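Local coordinates for protein cystathionine gamma-synthase (Xanthomonas oryzae pv. oryzae KACC 10331, PDB 6LD7) that probably makes cystathionine with the help of pyridoxal 5'-phosphate, as a step of methionine biosynthesis in this plant-pathogenic bacterium, at residues C[80-85]-C[91-96]; C[134-139]-C[163-168]; C[154-159]-C[301-306]; C[222-227]-C[231-236]. The protein carries 1 engineered substitution. All coordinates share one frame; numbering follows the deposited sequence.

Contact 1 (C[80-85]-C[91-96]); sequences GGVITS and INLVLN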
loop_
_atom_site.group_PDB
_atom_site.type_symbol
_atom_site.label_atom_id
_atom_site.label_comp_id
_atom_site.label_asym_id
_atom_site.label_seq_id
_atom_site.Cartn_x
_atom_site.Cartn_y
_atom_site.Cartn_z
ATOM N N GLY C 80 17.503 21.752 -2.113
ATOM C CA GLY C 80 16.592 20.687 -2.590
ATOM C C GLY C 80 17.101 19.325 -2.117
ATOM O O GLY C 80 18.312 19.216 -1.647
ATOM N N GLY C 81 16.254 18.326 -2.239
ATOM C CA GLY C 81 16.540 16.950 -1.822
ATOM C C GLY C 81 16.267 15.964 -2.933
ATOM O O GLY C 81 15.325 16.180 -3.682
ATOM N N VAL C 82 17.083 14.922 -3.012
ATOM C CA VAL C 82 16.851 13.777 -3.906
ATOM C C VAL C 82 16.633 12.579 -3.009
ATOM O O VAL C 82 17.416 12.405 -2.095
ATOM C CB VAL C 82 18.047 13.578 -4.848
ATOM C CG1 VAL C 82 17.867 12.419 -5.771
ATOM C CG2 VAL C 82 18.220 14.800 -5.683
ATOM N N ILE C 83 15.636 11.768 -3.336
ATOM C CA ILE C 83 15.256 10.563 -2.570
ATOM C C ILE C 83 15.690 9.318 -3.370
ATOM O O ILE C 83 15.220 9.118 -4.516
ATOM C CB ILE C 83 13.743 10.602 -2.274
ATOM C CG1 ILE C 83 13.290 11.861 -1.490
ATOM C CG2 ILE C 83 13.336 9.347 -1.518
ATOM C CD1 ILE C 83 13.989 12.116 -0.188
ATOM N N THR C 84 16.428 8.415 -2.725
ATOM C CA THR C 84 16.995 7.214 -3.349
ATOM C C THR C 84 16.299 5.994 -2.803
ATOM O O THR C 84 15.688 6.023 -1.686
ATOM C CB THR C 84 18.534 7.229 -3.176
ATOM O OG1 THR C 84 18.866 7.218 -1.783
ATOM C CG2 THR C 84 19.149 8.453 -3.833
ATOM N N SER C 85 16.475 4.898 -3.498
ATOM C CA SER C 85 15.883 3.618 -3.086
ATOM C C SER C 85 16.558 3.044 -1.840
ATOM O O SER C 85 15.860 2.306 -1.153
ATOM C CB SER C 85 15.915 2.626 -4.247
ATOM O OG SER C 85 17.285 2.424 -4.530
ATOM N N ILE C 91 24.739 7.471 -1.077
ATOM C CA ILE C 91 26.216 7.514 -1.115
ATOM C C ILE C 91 26.710 7.300 -2.550
ATOM O O ILE C 91 27.478 8.138 -3.063
ATOM C CB ILE C 91 26.821 6.524 -0.108
ATOM C CG1 ILE C 91 26.421 7.000 1.284
ATOM C CG2 ILE C 91 28.341 6.494 -0.268
ATOM C CD1 ILE C 91 26.658 6.002 2.342
ATOM N N ASN C 92 26.163 6.276 -3.212
ATOM C CA ASN C 92 26.449 5.990 -4.634
ATOM C C ASN C 92 26.185 7.240 -5.490
ATOM O O ASN C 92 27.068 7.629 -6.324
ATOM C CB ASN C 92 25.632 4.763 -5.051
ATOM C CG ASN C 92 25.894 4.344 -6.489
ATOM O OD1 ASN C 92 26.952 4.648 -6.925
ATOM N ND2 ASN C 92 25.155 3.395 -7.051
ATOM N N LEU C 93 25.009 7.862 -5.333
ATOM C CA LEU C 93 24.679 9.082 -6.092
ATOM C C LEU C 93 25.748 10.187 -5.918
ATOM O O LEU C 93 26.269 10.765 -6.914
ATOM C CB LEU C 93 23.316 9.519 -5.594
ATOM C CG LEU C 93 22.889 10.864 -6.177
ATOM C CD1 LEU C 93 22.863 10.835 -7.686
ATOM C CD2 LEU C 93 21.570 11.289 -5.613
ATOM N N VAL C 94 26.153 10.488 -4.691
ATOM C CA VAL C 94 27.170 11.542 -4.462
ATOM C C VAL C 94 28.494 11.173 -5.136
ATOM O O VAL C 94 29.056 12.044 -5.729
ATOM C CB VAL C 94 27.402 11.761 -2.980
ATOM C CG1 VAL C 94 28.557 12.714 -2.767
ATOM C CG2 VAL C 94 26.108 12.204 -2.290
ATOM N N LEU C 95 28.979 9.958 -4.967
ATOM C CA LEU C 95 30.229 9.499 -5.614
ATOM C C LEU C 95 30.193 9.750 -7.118
ATOM O O LEU C 95 31.213 10.210 -7.643
ATOM C CB LEU C 95 30.482 8.028 -5.352
ATOM C CG LEU C 95 30.616 7.640 -3.879
ATOM C CD1 LEU C 95 30.765 6.102 -3.801
ATOM C CD2 LEU C 95 31.786 8.338 -3.225
ATOM N N ASN C 96 29.077 9.453 -7.776
ATOM C CA ASN C 96 28.944 9.634 -9.230
ATOM C C ASN C 96 28.737 11.111 -9.564
ATOM O O ASN C 96 29.229 11.562 -10.593
ATOM C CB ASN C 96 27.764 8.831 -9.761
ATOM C CG ASN C 96 28.100 7.372 -9.941
ATOM O OD1 ASN C 96 28.634 6.991 -10.988
ATOM N ND2 ASN C 96 27.742 6.548 -8.961
#

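Contact 2 (C[134-139]-C[163-168]); sequences DLTVPR and RITDLR. Engineered in segment 134-139: Val137 (natural residue Asp).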
loop_
_atom_site.group_PDB
_atom_site.type_symbol
_atom_site.label_atom_id
_atom_site.label_comp_id
_atom_site.label_asym_id
_atom_site.label_seq_id
_atom_site.Cartn_x
_atom_site.Cartn_y
_atom_site.Cartn_z
ATOM N N ASP C 134 41.620 9.916 10.393
ATOM C CA ASP C 134 40.883 10.098 11.665
ATOM C C ASP C 134 40.570 11.585 11.737
ATOM O O ASP C 134 41.478 12.391 12.058
ATOM C CB ASP C 134 41.673 9.541 12.851
ATOM C CG ASP C 134 40.885 9.647 14.151
ATOM O OD1 ASP C 134 39.879 10.499 14.213
ATOM O OD2 ASP C 134 41.279 8.910 15.081
ATOM N N LEU C 135 39.343 11.965 11.403
ATOM C CA LEU C 135 38.938 13.374 11.361
ATOM C C LEU C 135 38.901 14.013 12.763
ATOM O O LEU C 135 38.655 15.243 12.843
ATOM C CB LEU C 135 37.590 13.465 10.624
ATOM C CG LEU C 135 37.561 12.965 9.180
ATOM C CD1 LEU C 135 36.240 13.352 8.560
ATOM C CD2 LEU C 135 38.681 13.538 8.340
ATOM N N THR C 136 39.015 13.259 13.859
ATOM C CA THR C 136 39.147 13.846 15.223
ATOM C C THR C 136 40.631 14.124 15.538
ATOM O O THR C 136 40.896 14.602 16.563
ATOM C CB THR C 136 38.615 12.896 16.295
ATOM O OG1 THR C 136 39.418 11.693 16.364
ATOM C CG2 THR C 136 37.184 12.500 16.031
ATOM N N VAL C 137 41.579 13.773 14.671
ATOM C CA VAL C 137 43.029 14.039 14.864
ATOM C C VAL C 137 43.479 15.115 13.894
ATOM O O VAL C 137 43.593 14.905 12.693
ATOM C CB VAL C 137 43.881 12.769 14.705
ATOM C CG1 VAL C 137 45.364 13.082 14.902
ATOM C CG2 VAL C 137 43.398 11.682 15.619
ATOM N N PRO C 138 43.859 16.314 14.377
ATOM C CA PRO C 138 44.179 17.396 13.442
ATOM C C PRO C 138 45.238 17.010 12.414
ATOM O O PRO C 138 45.109 17.419 11.296
ATOM C CB PRO C 138 44.572 18.581 14.362
ATOM C CG PRO C 138 43.697 18.286 15.636
ATOM C CD PRO C 138 43.698 16.770 15.772
ATOM N N ARG C 139 46.291 16.304 12.818
ATOM C CA ARG C 139 47.407 16.014 11.902
ATOM C C ARG C 139 46.924 15.017 10.813
ATOM O O ARG C 139 47.311 15.166 9.656
ATOM C CB ARG C 139 48.645 15.500 12.675
ATOM C CG ARG C 139 49.845 15.240 11.770
ATOM C CD ARG C 139 50.175 16.488 10.908
ATOM N NE ARG C 139 51.362 16.237 10.087
ATOM C CZ ARG C 139 52.621 16.434 10.515
ATOM N NH1 ARG C 139 53.663 16.187 9.752
ATOM N NH2 ARG C 139 52.843 17.021 11.650
ATOM N N ARG C 163 32.152 8.468 18.361
ATOM C CA ARG C 163 33.173 9.547 18.194
ATOM C C ARG C 163 32.514 10.719 17.515
ATOM O O ARG C 163 31.695 10.541 16.568
ATOM C CB ARG C 163 34.411 9.101 17.383
ATOM C CG ARG C 163 35.059 7.791 17.842
ATOM C CD ARG C 163 35.955 8.019 19.041
ATOM N NE ARG C 163 35.305 7.742 20.276
ATOM C CZ ARG C 163 35.701 6.925 21.305
ATOM N NH1 ARG C 163 36.820 6.198 21.328
ATOM N NH2 ARG C 163 34.894 6.896 22.353
ATOM N N ILE C 164 32.836 11.903 17.999
ATOM C CA ILE C 164 32.274 13.154 17.471
ATOM C C ILE C 164 33.309 13.828 16.598
ATOM O O ILE C 164 34.404 14.106 17.064
ATOM C CB ILE C 164 31.845 13.994 18.660
ATOM C CG1 ILE C 164 30.990 13.201 19.667
ATOM C CG2 ILE C 164 31.133 15.240 18.221
ATOM C CD1 ILE C 164 29.669 12.773 19.132
ATOM N N THR C 165 32.977 14.144 15.370
ATOM C CA THR C 165 33.830 14.955 14.516
ATOM C C THR C 165 33.340 16.380 14.606
ATOM O O THR C 165 32.096 16.641 14.511
ATOM C CB THR C 165 33.723 14.501 13.063
ATOM O OG1 THR C 165 34.044 13.112 13.027
ATOM C CG2 THR C 165 34.594 15.307 12.149
ATOM N N ASP C 166 34.299 17.290 14.644
ATOM C CA ASP C 166 34.020 18.734 14.791
ATOM C C ASP C 166 33.705 19.294 13.428
ATOM O O ASP C 166 34.603 19.461 12.569
ATOM C CB ASP C 166 35.187 19.372 15.538
ATOM C CG ASP C 166 35.081 20.876 15.700
ATOM O OD1 ASP C 166 34.231 21.557 14.985
ATOM O OD2 ASP C 166 35.836 21.339 16.564
ATOM N N LEU C 167 32.433 19.517 13.172
ATOM C CA LEU C 167 31.981 19.934 11.824
ATOM C C LEU C 167 32.680 21.221 11.411
ATOM O O LEU C 167 33.151 21.321 10.238
ATOM C CB LEU C 167 30.452 20.098 11.813
ATOM C CG LEU C 167 29.671 18.783 11.954
ATOM C CD1 LEU C 167 28.188 19.041 12.035
ATOM C CD2 LEU C 167 29.970 17.868 10.772
ATOM N N ARG C 168 32.593 22.251 12.229
ATOM C CA ARG C 168 33.119 23.591 11.825
ATOM C C ARG C 168 34.627 23.441 11.515
ATOM O O ARG C 168 35.096 23.969 10.519
ATOM C CB ARG C 168 32.927 24.674 12.929
ATOM C CG ARG C 168 33.052 26.070 12.328
ATOM C CD ARG C 168 32.807 27.220 13.267
ATOM N NE ARG C 168 31.415 27.493 13.554
ATOM C CZ ARG C 168 30.702 27.047 14.607
ATOM N NH1 ARG C 168 31.204 26.247 15.538
ATOM N NH2 ARG C 168 29.420 27.354 14.669
HETATM O O HOH W 1 37.177 16.739 14.553
#

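Contact 3 (C[154-159]-C[301-306]); sequences IETPSN and ARQQKG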
loop_
_atom_site.group_PDB
_atom_site.type_symbol
_atom_site.label_atom_id
_atom_site.label_comp_id
_atom_site.label_asym_id
_atom_site.label_seq_id
_atom_site.Cartn_x
_atom_site.Cartn_y
_atom_site.Cartn_z
ATOM N N ILE C 154 32.267 13.069 6.148
ATOM C CA ILE C 154 32.196 13.068 7.614
ATOM C C ILE C 154 31.029 12.226 8.064
ATOM O O ILE C 154 29.924 12.433 7.562
ATOM C CB ILE C 154 32.042 14.484 8.112
ATOM C CG1 ILE C 154 33.130 15.385 7.584
ATOM C CG2 ILE C 154 31.932 14.511 9.608
ATOM C CD1 ILE C 154 32.844 16.795 7.852
ATOM N N GLU C 155 31.234 11.378 9.050
ATOM C CA GLU C 155 30.110 10.610 9.636
ATOM C C GLU C 155 30.172 10.821 11.142
ATOM O O GLU C 155 31.100 10.280 11.883
ATOM C CB GLU C 155 30.190 9.143 9.246
ATOM C CG GLU C 155 29.026 8.297 9.750
ATOM C CD GLU C 155 29.207 6.819 9.450
ATOM O OE1 GLU C 155 28.746 6.010 10.362
ATOM O OE2 GLU C 155 29.829 6.491 8.306
ATOM N N THR C 156 29.284 11.678 11.640
ATOM C CA THR C 156 29.306 11.974 13.085
ATOM C C THR C 156 27.907 11.964 13.649
ATOM O O THR C 156 27.067 12.711 13.151
ATOM C CB THR C 156 29.492 13.426 13.566
ATOM O OG1 THR C 156 29.581 14.556 12.690
ATOM C CG2 THR C 156 30.304 13.480 14.797
ATOM N N PRO C 157 27.686 11.413 14.852
ATOM C CA PRO C 157 28.615 10.534 15.552
ATOM C C PRO C 157 28.916 9.245 14.793
ATOM O O PRO C 157 28.088 8.826 13.981
ATOM C CB PRO C 157 27.826 10.113 16.817
ATOM C CG PRO C 157 26.802 11.179 16.984
ATOM C CD PRO C 157 26.432 11.503 15.560
ATOM N N SER C 158 30.016 8.604 15.138
ATOM C CA SER C 158 30.490 7.368 14.485
ATOM C C SER C 158 29.772 6.186 15.157
ATOM O O SER C 158 29.241 6.316 16.260
ATOM C CB SER C 158 32.045 7.296 14.562
ATOM O OG SER C 158 32.444 6.721 15.810
ATOM N N ASN C 159 29.811 5.042 14.534
ATOM C CA ASN C 159 29.130 3.830 14.990
ATOM C C ASN C 159 30.205 2.760 15.068
ATOM O O ASN C 159 30.944 2.663 14.120
ATOM C CB ASN C 159 28.025 3.439 14.015
ATOM C CG ASN C 159 27.732 1.963 14.233
ATOM O OD1 ASN C 159 28.350 1.099 13.608
ATOM N ND2 ASN C 159 27.093 1.630 15.318
ATOM N N ALA C 301 27.590 18.778 22.680
ATOM C CA ALA C 301 26.618 19.696 23.356
ATOM C C ALA C 301 26.505 20.966 22.519
ATOM O O ALA C 301 25.450 21.485 22.442
ATOM C CB ALA C 301 27.054 20.056 24.798
ATOM N N ARG C 302 27.529 21.380 21.791
ATOM C CA ARG C 302 27.432 22.617 20.953
ATOM C C ARG C 302 26.979 22.306 19.533
ATOM O O ARG C 302 26.308 23.136 19.047
ATOM C CB ARG C 302 28.765 23.393 20.867
ATOM C CG ARG C 302 29.072 24.011 22.235
ATOM C CD ARG C 302 28.313 25.297 22.632
ATOM N NE ARG C 302 28.961 26.396 21.884
ATOM C CZ ARG C 302 30.200 26.895 22.109
ATOM N NH1 ARG C 302 30.698 27.828 21.307
ATOM N NH2 ARG C 302 30.932 26.489 23.138
ATOM N N GLN C 303 27.421 21.249 18.844
ATOM C CA GLN C 303 27.040 21.181 17.435
ATOM C C GLN C 303 25.743 20.368 17.210
ATOM O O GLN C 303 25.303 20.357 16.096
ATOM C CB GLN C 303 28.197 20.689 16.599
ATOM C CG GLN C 303 28.435 19.235 16.621
ATOM C CD GLN C 303 29.593 18.793 15.742
ATOM O OE1 GLN C 303 30.438 19.562 15.314
ATOM N NE2 GLN C 303 29.752 17.492 15.669
ATOM N N GLN C 304 25.193 19.715 18.227
ATOM C CA GLN C 304 24.018 18.829 18.189
ATOM C C GLN C 304 22.913 19.487 19.049
ATOM O O GLN C 304 23.274 20.133 20.016
ATOM C CB GLN C 304 24.303 17.399 18.710
ATOM C CG GLN C 304 25.483 16.692 18.059
ATOM C CD GLN C 304 25.805 15.335 18.645
ATOM O OE1 GLN C 304 26.849 14.783 18.280
ATOM N NE2 GLN C 304 24.962 14.784 19.544
ATOM N N LYS C 305 21.617 19.297 18.742
ATOM C CA LYS C 305 20.523 19.792 19.598
ATOM C C LYS C 305 20.129 18.716 20.593
ATOM O O LYS C 305 19.248 18.992 21.375
ATOM C CB LYS C 305 19.332 20.241 18.767
ATOM C CG LYS C 305 19.756 21.251 17.699
ATOM C CD LYS C 305 18.786 21.489 16.542
ATOM C CE LYS C 305 17.935 22.720 16.778
ATOM N NZ LYS C 305 17.420 23.235 15.492
ATOM N N GLY C 306 20.757 17.532 20.596
ATOM C CA GLY C 306 20.531 16.602 21.719
ATOM C C GLY C 306 21.555 15.526 21.578
ATOM O O GLY C 306 22.266 15.545 20.531
#

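Contact 4 (C[222-227]-C[231-236]); sequences VVARDA and QQLVWW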
loop_
_atom_site.group_PDB
_atom_site.type_symbol
_atom_site.label_atom_id
_atom_site.label_comp_id
_atom_site.label_asym_id
_atom_site.label_seq_id
_atom_site.Cartn_x
_atom_site.Cartn_y
_atom_site.Cartn_z
ATOM N N VAL C 222 19.648 12.818 -0.223
ATOM C CA VAL C 222 20.750 13.746 -0.293
ATOM C C VAL C 222 20.150 15.119 -0.430
ATOM O O VAL C 222 19.286 15.338 -1.297
ATOM C CB VAL C 222 21.653 13.496 -1.517
ATOM C CG1 VAL C 222 22.908 14.306 -1.372
ATOM C CG2 VAL C 222 21.980 12.083 -1.620
ATOM N N VAL C 223 20.664 16.016 0.372
ATOM C CA VAL C 223 20.300 17.423 0.349
ATOM C C VAL C 223 21.578 18.214 0.055
ATOM O O VAL C 223 22.599 18.054 0.728
ATOM C CB VAL C 223 19.609 17.826 1.668
ATOM C CG1 VAL C 223 19.362 19.315 1.690
ATOM C CG2 VAL C 223 18.276 17.097 1.883
ATOM N N ALA C 224 21.498 19.057 -0.952
ATOM C CA ALA C 224 22.567 19.981 -1.330
ATOM C C ALA C 224 22.258 21.374 -0.805
ATOM O O ALA C 224 21.102 21.808 -0.911
ATOM C CB ALA C 224 22.786 20.012 -2.802
ATOM N N ARG C 225 23.300 22.052 -0.344
ATOM C CA ARG C 225 23.199 23.465 0.085
ATOM C C ARG C 225 22.873 24.282 -1.157
ATOM O O ARG C 225 22.011 25.094 -1.086
ATOM C CB ARG C 225 24.537 23.919 0.711
ATOM C CG ARG C 225 24.533 25.259 1.454
ATOM C CD ARG C 225 25.889 25.488 2.266
ATOM N NE ARG C 225 26.802 26.157 1.274
ATOM C CZ ARG C 225 28.028 25.796 0.782
ATOM N NH1 ARG C 225 28.792 24.805 1.218
ATOM N NH2 ARG C 225 28.550 26.553 -0.158
ATOM N N ASP C 226 23.588 24.035 -2.247
ATOM C CA ASP C 226 23.536 24.893 -3.462
ATOM C C ASP C 226 22.617 24.281 -4.545
ATOM O O ASP C 226 22.733 23.046 -4.808
ATOM C CB ASP C 226 24.977 25.131 -3.901
ATOM C CG ASP C 226 25.123 25.840 -5.232
ATOM O OD1 ASP C 226 24.940 25.193 -6.292
ATOM O OD2 ASP C 226 25.384 27.042 -5.201
ATOM N N ALA C 227 21.817 25.147 -5.199
ATOM C CA ALA C 227 20.801 24.819 -6.216
ATOM C C ALA C 227 21.479 24.097 -7.392
ATOM O O ALA C 227 20.931 23.088 -7.944
ATOM C CB ALA C 227 20.048 26.077 -6.672
ATOM N N GLN C 231 20.750 20.177 -8.783
ATOM C CA GLN C 231 20.358 19.911 -10.190
ATOM C C GLN C 231 21.269 18.810 -10.739
ATOM O O GLN C 231 20.765 17.946 -11.423
ATOM C CB GLN C 231 20.347 21.181 -11.069
ATOM C CG GLN C 231 19.119 22.083 -10.849
ATOM C CD GLN C 231 17.742 21.412 -10.843
ATOM O OE1 GLN C 231 16.836 21.755 -10.086
ATOM N NE2 GLN C 231 17.528 20.409 -11.669
ATOM N N GLN C 232 22.543 18.807 -10.409
ATOM C CA GLN C 232 23.442 17.709 -10.798
ATOM C C GLN C 232 23.032 16.426 -10.103
ATOM O O GLN C 232 23.014 15.388 -10.796
ATOM C CB GLN C 232 24.870 18.098 -10.492
ATOM C CG GLN C 232 25.331 19.289 -11.354
ATOM C CD GLN C 232 26.720 19.666 -10.876
ATOM O OE1 GLN C 232 27.553 18.803 -10.736
ATOM N NE2 GLN C 232 26.937 20.879 -10.411
ATOM N N LEU C 233 22.598 16.474 -8.851
ATOM C CA LEU C 233 22.185 15.214 -8.204
ATOM C C LEU C 233 20.901 14.651 -8.850
ATOM O O LEU C 233 20.804 13.411 -9.010
ATOM C CB LEU C 233 22.001 15.428 -6.718
ATOM C CG LEU C 233 23.246 15.826 -5.915
ATOM C CD1 LEU C 233 22.752 16.331 -4.603
ATOM C CD2 LEU C 233 24.160 14.636 -5.717
ATOM N N VAL C 234 19.963 15.518 -9.220
ATOM C CA VAL C 234 18.699 15.116 -9.871
ATOM C C VAL C 234 19.067 14.415 -11.177
ATOM O O VAL C 234 18.483 13.408 -11.530
ATOM C CB VAL C 234 17.819 16.356 -10.067
ATOM C CG1 VAL C 234 16.659 16.113 -11.063
ATOM C CG2 VAL C 234 17.227 16.860 -8.725
ATOM N N TRP C 235 19.970 15.002 -11.943
ATOM C CA TRP C 235 20.319 14.475 -13.271
ATOM C C TRP C 235 20.981 13.084 -13.108
ATOM O O TRP C 235 20.555 12.165 -13.752
ATOM C CB TRP C 235 21.225 15.491 -13.963
ATOM C CG TRP C 235 21.480 15.102 -15.381
ATOM C CD1 TRP C 235 20.844 15.633 -16.480
ATOM C CD2 TRP C 235 22.449 14.111 -15.852
ATOM N NE1 TRP C 235 21.391 15.053 -17.613
ATOM C CE2 TRP C 235 22.348 14.112 -17.271
ATOM C CE3 TRP C 235 23.429 13.301 -15.242
ATOM C CZ2 TRP C 235 23.123 13.248 -18.063
ATOM C CZ3 TRP C 235 24.177 12.434 -16.008
ATOM C CH2 TRP C 235 24.039 12.421 -17.411
ATOM N N TRP C 236 21.936 12.931 -12.202
ATOM C CA TRP C 236 22.648 11.664 -11.957
ATOM C C TRP C 236 21.706 10.609 -11.384
ATOM O O TRP C 236 21.842 9.405 -11.759
ATOM C CB TRP C 236 23.869 11.876 -11.095
ATOM C CG TRP C 236 25.027 12.391 -11.899
ATOM C CD1 TRP C 236 25.488 13.666 -11.916
ATOM C CD2 TRP C 236 25.927 11.604 -12.699
ATOM N NE1 TRP C 236 26.546 13.726 -12.759
ATOM C CE2 TRP C 236 26.817 12.504 -13.296
ATOM C CE3 TRP C 236 25.900 10.280 -13.160
ATOM C CZ2 TRP C 236 27.823 12.110 -14.182
ATOM C CZ3 TRP C 236 26.899 9.865 -14.015
ATOM C CH2 TRP C 236 27.847 10.772 -14.517
HETATM O O HOH W 2 17.742 23.611 -8.004
#

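Contact 1 (C[80-85]-C[91-96])
Leu93 makes the apolar part of this contact with a single methyl group. Its CD2 lies 3.9 Å from Val82 CG1, and the same CD2 comes to 4.1 Å from Thr84 CG2. Val82 and Thr84 are two apart on the strand, so both face helix 87-98, while Ile83 between them turns to the other side. The leucine reaches across because its CG is anti to the backbone N (chi1 174°), and a branched chain of this length spans the gap between helix and strand. The beta-branched valine carries its methyls close to the backbone, as suits a strand covered by a helix. Thr84 also presents a methyl, CG2, to the leucine, while OG1 bonds to the carbonyl O of Thr86, where the chain turns off the strand.

The polar interaction lies within the helix. Asn96 ND2 donates to Asn92 O over 2.9 Å with an N-H...O angle of 162°, coming from above the carbonyl plane. Asn96 N also bonds to Asn92 O, at 3.1 Å, so this carbonyl accepts from both the backbone and the side chain of the residue one turn on. Asn96 O in turn accepts from Lys125 of the second subunit.

Strand 80-84 ends the large sheet within this chain and pairs antiparallel with strand 220-224. Helix 63-76 covers Ile83 on one face; on the other, Val82 and Leu93 both pack against helix 227-240.

Contact 2 (C[134-139]-C[163-168])
Thr136 touches the Ile164 peptide group with its methyl, CG2 lying 3.4 Å from Ile164 O, while its polar atoms meet a second flat group, the carboxylate of Asp134. Thr136 N reaches Asp134 OD1 on the anti side at 2.9 Å, closing an Asx turn. Thr136 OG1 meets Asp134 OD1 on the syn side and from the same face, but at 2.5 Å this bond is very short and its exact length doubtful. With OG1 between the backbone N and the carbonyl carbon (chi1 65°), the methyl is turned out to the neighbouring segment. Short polar side chains such as these suit a turn, since they can reach back to atoms close by in the chain.

A type I turn from Asp134 to Val137 is closed by Val137 N bonding to Asp134 O at 3.0 Å. Both segments belong to beta-alpha connections of the large sheet and run into the first residues of helices 138-145 and 167-176. Asp166 caps the second helix through Phe169 N; the engineered Val137 holds the equivalent N-cap position of the first.

Beneath the turn, Leu135 CB packs at 3.8 Å on Thr165 CG2, and both residues rest on Ile154. A water donates to Leu135 O (2.7 Å) and accepts from Asp166 N (2.9 Å).

Contact 3 (C[154-159]-C[301-306])
Pro157 and Gln304 approach from opposite directions: the ring carbon CG of the proline stands 3.8 Å from OE1 of the glutamine. This is van der Waals contact between an apolar ring and an amide, with no hydrogen bond across it. A cis peptide bond before Pro157 bends the chain sharply in the loop that follows the strand. Thr156 faces the neighbouring glutamine, Gln303, with CG2 about 4.1 Å from NE2, but the threonine side chain is modelled with an eclipsed torsion and its exact atom positions are doubtful.

Hydrogen bonds hold both glutamine amides. Gln304 NE2 donates to Gly306 O at 3.0 Å, nearly straight at 159° and with the acceptor close to the amide plane, which helps to set the rotation of the group and leaves OE1 turned to the proline. Gln303, extended beyond CG, uses both ends of its amide on a backbone: NE2 gives to Thr165 O and OE1 accepts from Leu167 N. A long amide side chain suits such two-way bonding in a buried place.

The contact joins the loop after strand 151-155 of the large sheet to the C-terminal end of helix 297-303. Leu167 of helix 167-176 packs on Thr156, and Leu188 of a loop touches both Pro157 and Gln304.

Contact 4 (C[222-227]-C[231-236])
A tight strand-to-helix connection brings Leu233 back onto Val222 and Ala224: strand 220-224 runs through a short turn into helix 227-240, which folds over the strand it has just left. Leu233 CD1 is the atom that does the touching, 3.8 Å from Val222 CG1 and 4.1 Å from Ala224 CB. The valine and leucine side chains cross at about a right angle, and with CG anti to the carbonyl carbon (chi1 -63°) the leucine drops its branch onto the strand. The beta-branched, apolar valine presents CG1 close to the strand and so fills the sheet-helix interface, and the small alanine meets the same leucine methyl with its CB.

The polar contacts sit where the helix starts. Gln231 N donates to Ala227 O at 3.0 Å with an angle of 152°, an ordinary first-turn bond of the helix. A water oxygen lies 3.2 Å from Ala227 O and 2.9 Å from Gln231 OE1 and donates to both; the bend of the glutamine at chi2 folds its amide back towards the helix start. Asp226, the N-cap, accepts from Leu229 N through OD1, a usual task for aspartate.

Within the helix, the edge of the Trp235 ring meets a face of Trp236. A mixed seven-stranded sheet in which one strand, here 220-224, runs antiparallel to its neighbours marks the large domain of fold-type I pyridoxal phosphate enzymes.

Contacts 1 and 4 are neighbouring parts of one sheet-helix interface: strands 80-84 and 220-224 are hydrogen-bonded neighbours, and the helices over them meet where Leu93 packs on the backbone of Leu233. Their centres lie 8 Å apart, and both reach the second subunit. Contacts 2 and 3 are also joined, through the amide of Gln303, but neither touches another chain of the assembly. All touching residues of contacts 1 and 3 are buried; contact 2 has exposed Thr136 and contact 4 exposed Ala227 and Gln231, and each of these two also has a bridging water. Chemistry follows place: methyl groups between sheet and helix in contacts 1 and 4, turns and buried amides in the loops of contacts 2 and 3.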